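PDB 2CUW: hypothetical protein PurS from Thermus thermophilus, which is of unknown function but belongs to the PurS family of small alpha/beta proteins. Local coordinates for residues 5-10 with 43-48. Residues are numbered along the deposited sequence; the frame is centred on the assembly and turned at random.
Sequences QATLLI and VLEIVF
Ala6 and Ile46 exchange both backbone hydrogen bonds, Ala6 N to Ile46 O at 2.8 Å and Ile46 N to Ala6 O at 2.9 Å. Leu8 and Leu44 form the second such pair, and the four bonds hold 5-10 and 43-48 antiparallel, their axes at 159°. Gln5–Val47, Thr7–Glu45 and Leu9–Val43 are the non-hydrogen-bonded pairs; CA-H...O contacts supplement the pairing, with Gln5 CA 3.2 Å from Ile46 O.

Polar side chains meet on the face bearing Gln5, Thr7 and Glu45. The bend at chi2 (-66°) brings the Glu45 carboxylate alongside the Thr7 side chain, and Thr7 OG1 donates to Glu45 OE1 at 2.9 Å on the syn side, slightly out of the carboxylate plane. Gln5 NE2 gives Glu45 OE1 a weak bond (3.0 Å), the amide turned 68° from the carboxylate; Glu45 OE1 thus has two donors, a hydroxyl and, more weakly, an amide.

Strand 3-12 is the middle of a three-stranded antiparallel sheet, between 42-49 and 73-82, and helix 53-67 packs on the face carrying Ala6 and Leu8.

Two apolar contacts on that face join methyl ends: Leu8 CD1 reaches Ile46 CD1, and Ile10 CD1 meets Leu44 CD1 at 3.6 Å. A third sets a methyl against a ring, Ala6 CB abutting the Phe48 edge at CE2, 3.8 Å away and in plane; Met63 also touches that phenylalanine. On the Thr7 face, Leu9 CD2 lies against Val43 CB and CG2.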
loop_
_atom_site.group_PDB
_atom_site.type_symbol
_atom_site.label_atom_id
_atom_site.label_comp_id
_atom_site.label_asym_id
_atom_site.label_seq_id
_atom_site.Cartn_x
_atom_site.Cartn_y
_atom_site.Cartn_z
ATOM N N GLN A 5 12.939 6.046 -3.313
ATOM C CA GLN A 5 11.560 6.274 -2.925
ATOM C C GLN A 5 10.869 4.933 -3.017
ATOM O O GLN A 5 10.870 4.292 -4.070
ATOM C CB GLN A 5 10.866 7.275 -3.860
ATOM C CG GLN A 5 9.426 7.569 -3.456
ATOM C CD GLN A 5 8.719 8.518 -4.406
ATOM O OE1 GLN A 5 9.160 9.640 -4.619
ATOM N NE2 GLN A 5 7.612 8.066 -4.976
ATOM N N ALA A 6 10.299 4.497 -1.903
ATOM C CA ALA A 6 9.582 3.239 -1.870
ATOM C C ALA A 6 8.100 3.562 -1.847
ATOM O O ALA A 6 7.666 4.440 -1.105
ATOM C CB ALA A 6 9.944 2.458 -0.622
ATOM N N THR A 7 7.328 2.862 -2.669
ATOM C CA THR A 7 5.888 3.062 -2.690
ATOM C C THR A 7 5.327 1.830 -2.018
ATOM O O THR A 7 5.259 0.759 -2.624
ATOM C CB THR A 7 5.334 3.156 -4.122
ATOM O OG1 THR A 7 5.948 4.259 -4.792
ATOM C CG2 THR A 7 3.825 3.360 -4.083
ATOM N N LEU A 8 4.959 1.992 -0.750
ATOM C CA LEU A 8 4.410 0.913 0.051
ATOM C C LEU A 8 2.896 1.000 0.174
ATOM O O LEU A 8 2.354 2.055 0.502
ATOM C CB LEU A 8 5.024 0.945 1.453
ATOM C CG LEU A 8 6.490 0.516 1.590
ATOM C CD1 LEU A 8 6.989 0.849 2.979
ATOM C CD2 LEU A 8 6.613 -0.976 1.322
ATOM N N LEU A 9 2.226 -0.116 -0.094
ATOM C CA LEU A 9 0.777 -0.207 0.019
ATOM C C LEU A 9 0.454 -1.070 1.233
ATOM O O LEU A 9 0.987 -2.172 1.383
ATOM C CB LEU A 9 0.172 -0.875 -1.221
ATOM C CG LEU A 9 0.432 -0.197 -2.572
ATOM C CD1 LEU A 9 -0.324 -0.956 -3.670
ATOM C CD2 LEU A 9 -0.010 1.274 -2.505
ATOM N N ILE A 10 -0.401 -0.567 2.109
ATOM C CA ILE A 10 -0.805 -1.342 3.275
ATOM C C ILE A 10 -2.287 -1.578 3.079
ATOM O O ILE A 10 -3.098 -0.660 3.212
ATOM C CB ILE A 10 -0.561 -0.574 4.571
ATOM C CG1 ILE A 10 0.914 -0.187 4.653
ATOM C CG2 ILE A 10 -0.986 -1.432 5.769
ATOM C CD1 ILE A 10 1.261 0.619 5.879
ATOM N N VAL A 43 -1.329 4.244 1.263
ATOM C CA VAL A 43 -0.127 4.224 0.449
ATOM C C VAL A 43 0.828 5.174 1.132
ATOM O O VAL A 43 0.434 6.248 1.578
ATOM C CB VAL A 43 -0.356 4.720 -1.023
ATOM C CG1 VAL A 43 -1.114 6.024 -1.036
ATOM C CG2 VAL A 43 0.994 4.945 -1.696
ATOM N N LEU A 44 2.078 4.755 1.242
ATOM C CA LEU A 44 3.104 5.577 1.844
ATOM C C LEU A 44 4.262 5.715 0.877
ATOM O O LEU A 44 4.829 4.717 0.430
ATOM C CB LEU A 44 3.622 4.966 3.149
ATOM C CG LEU A 44 2.714 5.041 4.377
ATOM C CD1 LEU A 44 1.840 3.820 4.430
ATOM C CD2 LEU A 44 3.561 5.140 5.624
ATOM N N GLU A 45 4.589 6.958 0.540
ATOM C CA GLU A 45 5.704 7.238 -0.342
ATOM C C GLU A 45 6.826 7.547 0.637
ATOM O O GLU A 45 6.755 8.537 1.356
ATOM C CB GLU A 45 5.413 8.466 -1.205
ATOM C CG GLU A 45 4.209 8.314 -2.134
ATOM C CD GLU A 45 4.429 7.267 -3.225
ATOM O OE1 GLU A 45 5.556 6.744 -3.322
ATOM O OE2 GLU A 45 3.478 6.976 -3.983
ATOM N N ILE A 46 7.834 6.684 0.705
ATOM C CA ILE A 46 8.931 6.932 1.630
ATOM C C ILE A 46 10.250 7.162 0.916
ATOM O O ILE A 46 10.694 6.335 0.121
ATOM C CB ILE A 46 9.147 5.768 2.617
ATOM C CG1 ILE A 46 7.845 5.432 3.346
ATOM C CG2 ILE A 46 10.220 6.159 3.630
ATOM C CD1 ILE A 46 6.894 4.587 2.532
ATOM N N VAL A 47 10.864 8.299 1.203
ATOM C CA VAL A 47 12.145 8.651 0.618
ATOM C C VAL A 47 13.220 8.412 1.680
ATOM O O VAL A 47 13.108 8.879 2.817
ATOM C CB VAL A 47 12.160 10.120 0.168
ATOM C CG1 VAL A 47 13.561 10.526 -0.293
ATOM C CG2 VAL A 47 11.160 10.308 -0.969
ATOM N N PHE A 48 14.254 7.673 1.305
ATOM C CA PHE A 48 15.328 7.353 2.232
ATOM C C PHE A 48 16.626 7.015 1.502
ATOM O O PHE A 48 16.609 6.612 0.341
ATOM C CB PHE A 48 14.912 6.163 3.104
ATOM C CG PHE A 48 14.638 4.904 2.326
ATOM C CD1 PHE A 48 15.583 3.884 2.271
ATOM C CD2 PHE A 48 13.440 4.740 1.638
ATOM C CE1 PHE A 48 15.344 2.719 1.544
ATOM C CE2 PHE A 48 13.186 3.574 0.905
ATOM C CZ PHE A 48 14.141 2.561 0.857
#